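Local coordinates for protein phosphoribosylaminoimidazole-succinocarboxamide synthase (Pyrococcus horikoshii, PDB 4O7Y) that catalyses the ATP-dependent joining of L-aspartate to the carboxylate of 5-amino-1-(5-phospho-D-ribosyl)imidazole-4-carboxylate, giving SAICAR in de novo purine biosynthesis, at residues 89-94 against 173-178; 95-100 against 198-203; 193-198 against 208-213; 167-172 against 229-234. All coordinates share one frame; numbering follows the deposited sequence. Where two conformers were deposited one is given.

Contact 1: residues 89-94 against 173-178; sequences EVVVRN and DFKLEF. With C5P (cytidine-5'-monophosphate), chain B.
Asp-173 OD2 is gripped from several sides: Arg-93 NH2 approaches from the facing strand, a water donates to it at 2.7 Å, and Arg-198 adds a salt bridge. The Arg-93 contact, 3.3 Å from NH2 to OD2, is one of charges only: OD2 lies well out of the guanidinium plane and no N-H points at it, the two flat groups standing 81° apart. The N-H groups serve the bound cytidine-5'-monophosphate instead. NH2 donates to phosphate O2P at 2.7 Å and NH1 to O3P at 3.0 Å, both nearly straight, while NE donates to the same water that bridges to Asp-173. A bend at chi3 (71°) turns the Arg-93 head toward the phosphate. The other carboxylate oxygen, Asp-173 OD1, accepts from the ribose O3' at 2.6 Å.

Beneath these groups the backbones run antiparallel. Val-90 and Leu-176 form a hydrogen-bonded pair, Val-90 N to Leu-176 O and Leu-176 N to Val-90 O both measuring 2.8 Å, and Val-92 with Phe-174 forms a second. Alternation sends Val-91, Arg-93, Asp-173 and Lys-175 to the nucleotide side, where Lys-175 also bridges to Glu-177. This face is thus the floor of a nucleotide pocket, Arg-93 on the phosphate and Asp-173 on the ribose, probably where a substrate nucleotide binds. On the reverse side Val-92 CB lies 3.7 Å from Phe-174 CE2, and Val-90 CG2 meets the edge of the Phe-178 ring.

That side rests on helix 143-165, through Ala-153, Asn-157 and Ile-152. Strand 111-121 continues the sheet beyond strand 84-93, and its Glu-118 gives Arg-93 a further salt bridge.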
# COMPACT_ATOMS: atom_id res chain seq x y z
N GLU A 89 8.29 7.32 -5.13
CA GLU A 89 7.44 8.41 -5.53
C GLU A 89 6.49 8.61 -4.38
O GLU A 89 5.86 7.65 -3.89
CB GLU A 89 6.73 8.06 -6.84
CG GLU A 89 7.75 8.01 -7.98
CD GLU A 89 7.13 7.70 -9.31
OE1 GLU A 89 7.85 7.31 -10.25
OE2 GLU A 89 5.89 7.84 -9.43
N VAL A 90 6.46 9.85 -3.88
CA VAL A 90 5.71 10.16 -2.66
C VAL A 90 4.53 11.00 -3.08
O VAL A 90 4.69 12.09 -3.63
CB VAL A 90 6.59 10.90 -1.60
CG1 VAL A 90 5.78 11.16 -0.34
CG2 VAL A 90 7.84 10.07 -1.26
N VAL A 91 3.32 10.46 -2.89
CA VAL A 91 2.12 11.10 -3.43
C VAL A 91 1.26 11.64 -2.27
O VAL A 91 0.94 10.90 -1.33
CB VAL A 91 1.30 10.10 -4.29
CG1 VAL A 91 -0.06 10.68 -4.69
CG2 VAL A 91 2.08 9.68 -5.55
N VAL A 92 0.91 12.92 -2.34
CA VAL A 92 0.06 13.56 -1.32
C VAL A 92 -1.26 13.88 -2.01
O VAL A 92 -1.26 14.42 -3.11
CB VAL A 92 0.69 14.86 -0.78
CG1 VAL A 92 -0.16 15.45 0.33
CG2 VAL A 92 2.10 14.61 -0.29
N ARG A 93 -2.38 13.54 -1.37
CA ARG A 93 -3.71 13.70 -1.98
C ARG A 93 -4.66 14.46 -1.03
O ARG A 93 -4.79 14.12 0.14
CB ARG A 93 -4.27 12.31 -2.36
CG ARG A 93 -3.18 11.31 -2.75
CD ARG A 93 -3.71 9.98 -3.27
NE ARG A 93 -4.30 10.14 -4.59
CZ ARG A 93 -3.88 9.57 -5.72
NH1 ARG A 93 -2.86 8.71 -5.75
NH2 ARG A 93 -4.55 9.86 -6.83
N ASN A 94 -5.29 15.52 -1.55
CA ASN A 94 -6.28 16.33 -0.82
C ASN A 94 -7.71 16.06 -1.26
O ASN A 94 -8.64 16.11 -0.45
CB ASN A 94 -5.97 17.82 -0.97
CG ASN A 94 -4.57 18.16 -0.49
OD1 ASN A 94 -4.21 17.89 0.67
ND2 ASN A 94 -3.75 18.70 -1.38
N ASP A 173 -3.87 16.76 -5.96
CA ASP A 173 -2.86 15.80 -5.47
C ASP A 173 -1.54 16.12 -6.16
O ASP A 173 -1.51 17.00 -7.02
CB ASP A 173 -3.29 14.32 -5.67
CG ASP A 173 -3.54 13.93 -7.17
OD1 ASP A 173 -2.87 14.43 -8.09
OD2 ASP A 173 -4.42 13.10 -7.43
N PHE A 174 -0.45 15.46 -5.78
CA PHE A 174 0.82 15.66 -6.48
C PHE A 174 1.84 14.62 -6.07
O PHE A 174 1.69 13.95 -5.05
CB PHE A 174 1.41 17.08 -6.24
CG PHE A 174 1.71 17.38 -4.79
CD1 PHE A 174 3.01 17.28 -4.30
CD2 PHE A 174 0.70 17.76 -3.92
CE1 PHE A 174 3.30 17.54 -2.97
CE2 PHE A 174 0.98 18.04 -2.58
CZ PHE A 174 2.29 17.93 -2.10
N LYS A 175 2.89 14.50 -6.86
CA LYS A 175 3.94 13.53 -6.61
C LYS A 175 5.27 14.27 -6.38
O LYS A 175 5.62 15.21 -7.13
CB LYS A 175 4.08 12.57 -7.79
CG LYS A 175 5.13 11.46 -7.61
CD LYS A 175 6.53 11.89 -8.08
CE LYS A 175 6.62 12.02 -9.62
NZ LYS A 175 7.95 12.62 -10.03
N LEU A 176 6.00 13.80 -5.36
CA LEU A 176 7.32 14.26 -5.02
C LEU A 176 8.35 13.13 -5.05
O LEU A 176 8.02 11.93 -4.89
CB LEU A 176 7.33 14.84 -3.59
CG LEU A 176 6.46 16.07 -3.29
CD1 LEU A 176 6.66 16.47 -1.83
CD2 LEU A 176 6.77 17.26 -4.23
N GLU A 177 9.62 13.53 -5.22
CA GLU A 177 10.75 12.61 -5.10
C GLU A 177 11.84 13.25 -4.24
O GLU A 177 11.92 14.49 -4.12
CB GLU A 177 11.30 12.20 -6.47
CG GLU A 177 10.25 11.59 -7.41
CD GLU A 177 10.86 10.96 -8.66
OE1 GLU A 177 12.08 10.71 -8.71
OE2 GLU A 177 10.11 10.69 -9.58
N PHE A 178 12.66 12.41 -3.63
CA PHE A 178 13.59 12.89 -2.62
C PHE A 178 14.91 12.16 -2.80
O PHE A 178 14.94 11.03 -3.31
CB PHE A 178 13.09 12.59 -1.20
CG PHE A 178 11.86 13.35 -0.78
CD1 PHE A 178 11.98 14.57 -0.10
CD2 PHE A 178 10.58 12.86 -1.08
CE1 PHE A 178 10.86 15.29 0.31
CE2 PHE A 178 9.45 13.58 -0.69
CZ PHE A 178 9.59 14.80 0.00
O3P C5P B . -1.82 7.73 -8.44
P C5P B . -2.34 8.64 -9.56
O1P C5P B . -2.07 8.12 -10.94
O2P C5P B . -3.76 9.09 -9.32
O5' C5P B . -1.49 9.97 -9.54
C5' C5P B . -1.36 10.75 -8.32
C4' C5P B . -0.62 12.08 -8.59
O4' C5P B . 0.77 11.79 -8.69
C3' C5P B . -0.99 12.77 -9.92
O3' C5P B . -0.86 14.19 -9.76
C2' C5P B . 0.04 12.30 -10.91
O2' C5P B . 0.28 13.27 -11.94
C1' C5P B . 1.25 12.12 -10.01
N1 C5P B . 2.17 11.07 -10.48
C2 C5P B . 3.40 11.43 -11.11
N3 C5P B . 4.25 10.46 -11.55
C4 C5P B . 3.93 9.16 -11.37
C5 C5P B . 2.73 8.78 -10.76
C6 C5P B . 1.85 9.76 -10.31
O2 C5P B . 3.71 12.63 -11.27
N4 C5P B . 4.78 8.20 -11.80
O HOH W 1 -6.10 12.17 -5.48

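Contact 2: residues 95-100 against 198-203; sequences VVAGSL and RFWDAK. With C5P (cytidine-5'-monophosphate), chain B.
The backbone of Gly-98 covers one face of the Arg-198 guanidinium, its CA 3.6 Å from NH2 and its N above the centre of the group. With a positive phi of 60°, Gly-98 lets the loop pass close against both the arginine and the phosphate of the bound cytidine-5'-monophosphate, packing directly on the guanidinium and near O2P. The edge of the same guanidinium is turned to the nucleotide, and NH1 donates to O2P at 3.0 Å. Arg-198 reaches this place with its chain extended from CG to NE, and on the way its CD passes 3.8 Å from Ala-97 CB.

Ser-99 takes hold of the phosphate from the loop side. Its backbone N donates to O2P at 2.9 Å. The hydroxyl is set between the backbone N and the carbonyl carbon (chi1 74°), and Ser-99 OG donates to C5P O3P at 2.7 Å. O2P therefore receives bonds from both segments, and loop and strand meet through the ligand as well as directly.

Two residues further along the strand, the Trp-200 indole supplies the apolar part. Val-95 CG1 comes to 4.0 Å from CZ3 on its six-membered ring, the two side chains slanting across each other, and Ala-97 CB looks toward CZ2 at 4.4 Å.

Strand 169-180 runs beside strand 197-201, and its Val-172 packs against Ala-97, Arg-198 and Trp-200. Asp-211 of helix 211-214 holds Arg-198 NE, and Leu-100 packs on His-135 of the second subunit.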
# COMPACT_ATOMS: atom_id res chain seq x y z
N VAL A 95 -7.84 15.71 -2.54
CA VAL A 95 -9.14 15.52 -3.19
C VAL A 95 -9.07 14.20 -3.97
O VAL A 95 -8.04 13.93 -4.59
CB VAL A 95 -9.38 16.71 -4.14
CG1 VAL A 95 -10.59 16.46 -5.04
CG2 VAL A 95 -9.55 18.00 -3.33
N VAL A 96 -10.12 13.37 -3.90
CA VAL A 96 -10.14 12.08 -4.62
C VAL A 96 -10.08 12.27 -6.15
O VAL A 96 -10.86 13.03 -6.78
CB VAL A 96 -11.32 11.17 -4.18
CG1 VAL A 96 -11.37 9.90 -4.99
CG2 VAL A 96 -11.18 10.78 -2.71
N ALA A 97 -9.13 11.55 -6.75
CA ALA A 97 -8.95 11.58 -8.21
C ALA A 97 -8.01 10.42 -8.59
O ALA A 97 -7.35 9.84 -7.72
CB ALA A 97 -8.35 12.92 -8.66
N GLY A 98 -7.97 10.09 -9.87
CA GLY A 98 -6.96 9.17 -10.38
C GLY A 98 -7.08 7.82 -9.72
O GLY A 98 -8.18 7.33 -9.47
N SER A 99 -5.94 7.24 -9.36
CA SER A 99 -5.89 5.87 -8.84
C SER A 99 -6.56 5.68 -7.47
O SER A 99 -6.96 4.57 -7.11
CB SER A 99 -4.42 5.42 -8.77
OG SER A 99 -3.76 6.07 -7.69
N LEU A 100 -6.67 6.75 -6.68
CA LEU A 100 -7.35 6.68 -5.38
C LEU A 100 -8.81 6.17 -5.50
O LEU A 100 -9.32 5.54 -4.58
CB LEU A 100 -7.29 8.04 -4.65
CG LEU A 100 -7.75 7.96 -3.18
CD1 LEU A 100 -7.00 6.87 -2.40
CD2 LEU A 100 -7.59 9.33 -2.52
N ARG A 198 -2.03 17.43 -9.82
CA ARG A 198 -3.36 17.76 -10.34
C ARG A 198 -3.77 19.12 -9.82
O ARG A 198 -3.75 19.34 -8.61
CB ARG A 198 -4.39 16.71 -9.98
CG ARG A 198 -4.32 15.47 -10.88
CD ARG A 198 -5.44 14.49 -10.60
NE ARG A 198 -5.33 13.36 -11.53
CZ ARG A 198 -4.75 12.20 -11.25
NH1 ARG A 198 -4.26 11.95 -10.04
NH2 ARG A 198 -4.70 11.27 -12.18
N PHE A 199 -4.15 20.00 -10.75
CA PHE A 199 -4.56 21.38 -10.50
C PHE A 199 -5.94 21.59 -11.13
O PHE A 199 -6.12 21.37 -12.34
CB PHE A 199 -3.64 22.38 -11.21
CG PHE A 199 -2.20 22.39 -10.75
CD1 PHE A 199 -1.86 22.41 -9.39
CD2 PHE A 199 -1.17 22.47 -11.70
CE1 PHE A 199 -0.52 22.46 -9.00
CE2 PHE A 199 0.17 22.54 -11.30
CZ PHE A 199 0.49 22.54 -9.94
N TRP A 200 -6.92 21.97 -10.31
CA TRP A 200 -8.29 22.23 -10.77
C TRP A 200 -8.63 23.66 -10.58
O TRP A 200 -8.25 24.29 -9.59
CB TRP A 200 -9.29 21.41 -9.98
CG TRP A 200 -9.33 19.95 -10.32
CD1 TRP A 200 -8.49 19.24 -11.20
CD2 TRP A 200 -10.24 18.96 -9.76
NE1 TRP A 200 -8.83 17.92 -11.24
CE2 TRP A 200 -9.87 17.68 -10.38
CE3 TRP A 200 -11.28 18.99 -8.83
CZ2 TRP A 200 -10.53 16.50 -10.06
CZ3 TRP A 200 -11.94 17.79 -8.53
CH2 TRP A 200 -11.57 16.58 -9.13
N ASP A 201 -9.38 24.22 -11.54
CA ASP A 201 -9.89 25.57 -11.34
C ASP A 201 -10.86 25.54 -10.16
O ASP A 201 -11.71 24.64 -10.08
CB ASP A 201 -10.61 26.11 -12.57
CG ASP A 201 -11.23 27.47 -12.30
OD1 ASP A 201 -10.49 28.43 -12.10
OD2 ASP A 201 -12.47 27.54 -12.22
N ALA A 202 -10.71 26.49 -9.24
CA ALA A 202 -11.59 26.58 -8.06
C ALA A 202 -13.07 26.72 -8.44
O ALA A 202 -13.91 26.02 -7.89
CB ALA A 202 -11.16 27.71 -7.12
N LYS A 203 -13.36 27.59 -9.41
CA LYS A 203 -14.75 27.80 -9.88
C LYS A 203 -15.31 26.60 -10.64
O LYS A 203 -16.31 26.01 -10.23
CB LYS A 203 -14.85 29.07 -10.75
CG LYS A 203 -14.43 30.37 -10.08
O3P C5P B . -1.82 7.73 -8.44
P C5P B . -2.34 8.64 -9.56
O1P C5P B . -2.07 8.12 -10.94
O2P C5P B . -3.76 9.09 -9.32
O5' C5P B . -1.49 9.97 -9.54
C5' C5P B . -1.36 10.75 -8.32
C4' C5P B . -0.62 12.08 -8.59
O4' C5P B . 0.77 11.79 -8.69
C3' C5P B . -0.99 12.77 -9.92
O3' C5P B . -0.86 14.19 -9.76
C2' C5P B . 0.04 12.30 -10.91
O2' C5P B . 0.28 13.27 -11.94
C1' C5P B . 1.25 12.12 -10.01
N1 C5P B . 2.17 11.07 -10.48
C2 C5P B . 3.40 11.43 -11.11
N3 C5P B . 4.25 10.46 -11.55
C4 C5P B . 3.93 9.16 -11.37
C5 C5P B . 2.73 8.78 -10.76
C6 C5P B . 1.85 9.76 -10.31
O2 C5P B . 3.71 12.63 -11.27
N4 C5P B . 4.78 8.20 -11.80

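Contact 3: residues 193-198 against 208-213; sequences SPDTCR and LDKDVF. With C5P (cytidine-5'-monophosphate), chain B.
Pro-194 and Asp-209 bring the two backbones within 4.5 Å, CA to CA, where a turn ahead of strand 197-201 meets the chain leading into helix 211-214. One backbone bond crosses the gap, from Lys-210 N to Pro-194 O at 2.9 Å. Each partner is braced internally: Ser-193 OG accepts from Asp-195 N in an ST turn, and Asp-209 OD2 accepts from Asp-211 N at 2.8 Å as a capping bond ahead of the helix.

The Asp-209 carboxylate can do this because its CG sits between the backbone N and the carbonyl carbon (chi1 57°). Its CB then packs on Pro-194 O and Cys-197 O, and OD1, which also accepts from Phe-199 N, lies 3.2 Å from Arg-198 CA. The charged link follows at Asp-211. Its OD2 takes the NE hydrogen of Arg-198 on the syn side at 2.6 Å, almost in the guanidinium plane, and a weak bond joins NH2 to OD1. This second-shell acid probably helps to orient the arginine toward the nucleotide phosphate. Nearer the surface, the Lys-210 chain slants across Asp-195, and a water connects NZ with Asp-195 OD1; NZ also donates to Thr-32 O.

Helix 45-62 packs on Pro-194 through Asn-49 and Leu-52, and its Lys-45 forms a salt bridge with Asp-195 OD1. Tyr-224 OH of helix 220-232 is hydrogen-bonded to Asp-195 OD2, and strand 169-180 flanks Thr-196 and Cys-197.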
# COMPACT_ATOMS: atom_id res chain seq x y z
N SER A 193 5.44 20.36 -11.30
CA SER A 193 4.84 20.97 -12.46
C SER A 193 3.42 20.46 -12.72
O SER A 193 2.91 19.56 -11.99
CB SER A 193 5.71 20.68 -13.69
OG SER A 193 5.61 19.31 -14.03
N PRO A 194 2.76 21.01 -13.75
CA PRO A 194 1.45 20.44 -14.10
C PRO A 194 1.54 19.00 -14.63
O PRO A 194 0.50 18.35 -14.84
CB PRO A 194 0.95 21.39 -15.21
CG PRO A 194 1.72 22.67 -15.00
CD PRO A 194 3.09 22.19 -14.58
N ASP A 195 2.76 18.50 -14.89
CA ASP A 195 2.96 17.08 -15.22
C ASP A 195 2.81 16.20 -13.97
O ASP A 195 2.26 15.09 -14.06
CB ASP A 195 4.37 16.83 -15.77
CG ASP A 195 4.45 16.89 -17.30
OD1 ASP A 195 5.42 16.32 -17.84
OD2 ASP A 195 3.59 17.50 -17.97
N THR A 196 3.28 16.71 -12.83
CA THR A 196 3.38 15.92 -11.61
C THR A 196 2.38 16.31 -10.51
O THR A 196 2.48 15.82 -9.40
CB THR A 196 4.82 15.93 -11.05
OG1 THR A 196 5.18 17.26 -10.69
CG2 THR A 196 5.81 15.38 -12.07
N CYS A 197 1.42 17.19 -10.83
CA CYS A 197 0.38 17.63 -9.91
C CYS A 197 -0.97 17.56 -10.60
O CYS A 197 -1.06 17.62 -11.82
CB CYS A 197 0.59 19.07 -9.45
SG CYS A 197 2.21 19.49 -8.76
N ARG A 198 -2.03 17.43 -9.82
CA ARG A 198 -3.36 17.76 -10.34
C ARG A 198 -3.77 19.12 -9.82
O ARG A 198 -3.75 19.34 -8.61
CB ARG A 198 -4.39 16.71 -9.98
CG ARG A 198 -4.32 15.47 -10.88
CD ARG A 198 -5.44 14.49 -10.60
NE ARG A 198 -5.33 13.36 -11.53
CZ ARG A 198 -4.75 12.20 -11.25
NH1 ARG A 198 -4.26 11.95 -10.04
NH2 ARG A 198 -4.70 11.27 -12.18
N LEU A 208 -6.32 21.75 -15.01
CA LEU A 208 -5.24 22.54 -15.62
C LEU A 208 -3.87 21.81 -15.41
O LEU A 208 -2.94 22.32 -14.76
CB LEU A 208 -5.23 23.97 -15.07
CG LEU A 208 -6.59 24.72 -15.04
CD1 LEU A 208 -6.46 26.00 -14.22
CD2 LEU A 208 -7.13 25.02 -16.45
N ASP A 209 -3.77 20.61 -15.99
CA ASP A 209 -2.65 19.72 -15.72
C ASP A 209 -2.61 18.59 -16.77
O ASP A 209 -3.39 18.60 -17.76
CB ASP A 209 -2.78 19.17 -14.29
CG ASP A 209 -4.10 18.44 -14.08
OD1 ASP A 209 -4.75 18.62 -13.04
OD2 ASP A 209 -4.49 17.71 -15.00
N LYS A 210 -1.72 17.63 -16.55
CA LYS A 210 -1.52 16.52 -17.44
C LYS A 210 -2.78 15.68 -17.73
O LYS A 210 -2.80 14.97 -18.72
CB LYS A 210 -0.36 15.64 -16.95
CG LYS A 210 0.13 14.62 -17.96
CD LYS A 210 1.53 14.12 -17.61
CE LYS A 210 1.54 12.61 -17.57
NZ LYS A 210 2.91 12.02 -17.60
N ASP A 211 -3.82 15.76 -16.90
CA ASP A 211 -5.08 15.02 -17.14
C ASP A 211 -5.74 15.46 -18.48
O ASP A 211 -6.45 14.68 -19.11
CB ASP A 211 -6.05 15.16 -15.97
CG ASP A 211 -5.74 14.19 -14.82
OD1 ASP A 211 -5.04 13.16 -14.99
OD2 ASP A 211 -6.25 14.46 -13.72
N VAL A 212 -5.50 16.70 -18.88
CA VAL A 212 -5.94 17.22 -20.19
C VAL A 212 -5.38 16.35 -21.32
O VAL A 212 -6.09 16.01 -22.25
CB VAL A 212 -5.51 18.69 -20.33
CG1 VAL A 212 -5.59 19.19 -21.77
CG2 VAL A 212 -6.32 19.54 -19.36
N PHE A 213 -4.11 15.97 -21.20
CA PHE A 213 -3.50 15.01 -22.14
C PHE A 213 -3.93 13.58 -21.88
O PHE A 213 -4.26 12.86 -22.82
CB PHE A 213 -1.97 15.16 -22.15
CG PHE A 213 -1.23 14.01 -22.79
CD1 PHE A 213 -1.34 13.75 -24.16
CD2 PHE A 213 -0.39 13.19 -22.03
CE1 PHE A 213 -0.64 12.70 -24.75
CE2 PHE A 213 0.31 12.14 -22.61
CZ PHE A 213 0.19 11.89 -23.97
O3P C5P B . -1.82 7.73 -8.44
P C5P B . -2.34 8.64 -9.56
O1P C5P B . -2.07 8.12 -10.94
O2P C5P B . -3.76 9.09 -9.32
O5' C5P B . -1.49 9.97 -9.54
C5' C5P B . -1.36 10.75 -8.32
C4' C5P B . -0.62 12.08 -8.59
O4' C5P B . 0.77 11.79 -8.69
C3' C5P B . -0.99 12.77 -9.92
O3' C5P B . -0.86 14.19 -9.76
C2' C5P B . 0.04 12.30 -10.91
O2' C5P B . 0.28 13.27 -11.94
C1' C5P B . 1.25 12.12 -10.01
N1 C5P B . 2.17 11.07 -10.48
C2 C5P B . 3.40 11.43 -11.11
N3 C5P B . 4.25 10.46 -11.55
C4 C5P B . 3.93 9.16 -11.37
C5 C5P B . 2.73 8.78 -10.76
C6 C5P B . 1.85 9.76 -10.31
O2 C5P B . 3.71 12.63 -11.27
N4 C5P B . 4.78 8.20 -11.80
O HOH W 2 4.82 13.64 -19.39

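Contact 4: residues 167-172 against 229-234; sequences KGIILV and ERITGE
Lys-167 NZ donates to Ile-231 O at 3.0 Å, reaching the last turn of helix 220-232, where a backbone carbonyl can accept from a side chain. The donor comes in bent, with a C=O...N angle of 132°, and stands somewhat off the carbonyl plane. A turn at chi4 (-69°) brings the ammonium to this oxygen after the aliphatic part of the lysine has passed along Arg-230 O, with CG 3.6 Å from it.

A reciprocal reach comes from the helix. Arg-230 NH1 approaches Gly-168 O at 2.8 Å, but the N-H points poorly at it and the bond is weak; the firmer hold on this guanidinium is the salt bridge from NH2 to Asp-201. On its way, Arg-230 CD passes 3.3 Å from Lys-167 O. Gly-168 has a positive phi of 82° as the C-prime residue of the Schellman motif that ends helix 143-165, and NH1 comes close to its backbone.

Apolar packing completes the contact. Ile-169 CG1 lies over one face of the guanidinium, toward its rim, and Ile-169 CD1 comes only to 4.5 Å from Ile-231 CG1.

The contact thus joins the start of strand 169-180 to the C-terminal end of helix 220-232. Ile-231 is wedged against helices 45-62 and 143-165, while Phe-199 of the adjoining strand 197-201 packs against Ile-169.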
# COMPACT_ATOMS: atom_id res chain seq x y z
N LYS A 167 -4.85 31.79 -5.50
CA LYS A 167 -4.76 32.10 -6.93
C LYS A 167 -5.86 31.41 -7.73
O LYS A 167 -5.84 31.39 -8.96
CB LYS A 167 -3.38 31.78 -7.50
CG LYS A 167 -2.37 32.90 -7.31
CD LYS A 167 -0.97 32.35 -7.17
CE LYS A 167 -0.01 33.38 -6.59
NZ LYS A 167 0.24 34.48 -7.56
N GLY A 168 -6.84 30.84 -7.02
CA GLY A 168 -8.00 30.21 -7.65
C GLY A 168 -7.80 28.79 -8.16
O GLY A 168 -8.51 28.34 -9.07
N ILE A 169 -6.84 28.07 -7.56
CA ILE A 169 -6.47 26.71 -7.97
C ILE A 169 -6.52 25.75 -6.80
O ILE A 169 -5.94 26.02 -5.75
CB ILE A 169 -5.06 26.70 -8.59
CG1 ILE A 169 -5.00 27.66 -9.79
CG2 ILE A 169 -4.64 25.26 -8.96
CD1 ILE A 169 -3.64 28.25 -10.09
N ILE A 170 -7.23 24.64 -6.97
CA ILE A 170 -7.25 23.55 -6.00
C ILE A 170 -6.08 22.60 -6.29
O ILE A 170 -5.98 22.05 -7.38
CB ILE A 170 -8.58 22.76 -6.01
CG1 ILE A 170 -9.75 23.73 -5.79
CG2 ILE A 170 -8.60 21.72 -4.89
CD1 ILE A 170 -11.06 23.24 -6.38
N LEU A 171 -5.21 22.43 -5.31
CA LEU A 171 -4.18 21.40 -5.37
C LEU A 171 -4.82 20.06 -5.02
O LEU A 171 -5.04 19.73 -3.85
CB LEU A 171 -3.03 21.73 -4.44
CG LEU A 171 -1.88 20.70 -4.46
CD1 LEU A 171 -1.29 20.58 -5.85
CD2 LEU A 171 -0.84 21.13 -3.43
N VAL A 172 -5.15 19.30 -6.06
CA VAL A 172 -5.94 18.08 -5.89
C VAL A 172 -5.03 16.95 -5.34
O VAL A 172 -5.36 16.31 -4.35
CB VAL A 172 -6.61 17.71 -7.24
CG1 VAL A 172 -6.96 16.21 -7.31
CG2 VAL A 172 -7.83 18.59 -7.49
N GLU A 229 0.08 31.71 -16.18
CA GLU A 229 -0.39 33.10 -16.16
C GLU A 229 -1.04 33.41 -14.83
O GLU A 229 -0.82 34.49 -14.27
CB GLU A 229 -1.39 33.35 -17.28
CG GLU A 229 -0.73 33.49 -18.64
CD GLU A 229 -1.73 33.51 -19.77
OE1 GLU A 229 -2.81 34.13 -19.60
OE2 GLU A 229 -1.44 32.90 -20.83
N ARG A 230 -1.81 32.46 -14.32
CA ARG A 230 -2.46 32.63 -13.02
C ARG A 230 -1.51 32.66 -11.85
O ARG A 230 -1.81 33.29 -10.81
CB ARG A 230 -3.53 31.58 -12.81
CG ARG A 230 -4.89 32.18 -13.08
CD ARG A 230 -5.95 31.56 -12.22
NE ARG A 230 -6.69 30.59 -13.01
CZ ARG A 230 -7.71 29.90 -12.55
NH1 ARG A 230 -8.09 30.05 -11.28
NH2 ARG A 230 -8.33 29.04 -13.34
N ILE A 231 -0.36 32.02 -12.00
CA ILE A 231 0.64 31.97 -10.95
C ILE A 231 1.54 33.20 -11.02
O ILE A 231 1.82 33.81 -9.99
CB ILE A 231 1.47 30.66 -11.02
CG1 ILE A 231 0.66 29.52 -10.39
CG2 ILE A 231 2.83 30.83 -10.35
CD1 ILE A 231 1.26 28.15 -10.59
N THR A 232 1.99 33.54 -12.22
CA THR A 232 2.95 34.65 -12.40
C THR A 232 2.29 36.00 -12.66
O THR A 232 2.86 37.03 -12.31
CB THR A 232 3.96 34.36 -13.53
OG1 THR A 232 3.29 34.44 -14.79
CG2 THR A 232 4.59 32.98 -13.36
N GLY A 233 1.11 36.00 -13.28
CA GLY A 233 0.44 37.24 -13.65
C GLY A 233 0.94 37.76 -14.98
O GLY A 233 0.48 38.80 -15.45
N GLU A 234 1.88 37.03 -15.59
CA GLU A 234 2.46 37.35 -16.90
C GLU A 234 2.12 36.25 -17.93
O GLU A 234 1.93 35.09 -17.57
CB GLU A 234 3.98 37.53 -16.77

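Overall arrangement
Followed from the N terminus, the first contact segment reached lies on strand 84-93, and contact 1 closes a long loop by pairing it with strand 169-180. The chain that follows strand 84-93 opens contact 2, which closes at strand 197-201, so contacts 1 and 2 cross. Contact 4 starts at the head of strand 169-180, crosses both, and closes only near the C-terminal end of helix 220-232. Contact 3 is a short local closure lying wholly within the span of contact 4; it crosses contact 2 and follows contact 1 in series. Contacts 1, 2 and 3 converge on the nucleotide, with Arg-198 common to 2 and 3, whereas contact 4 ties the sheet to the C-terminal helix.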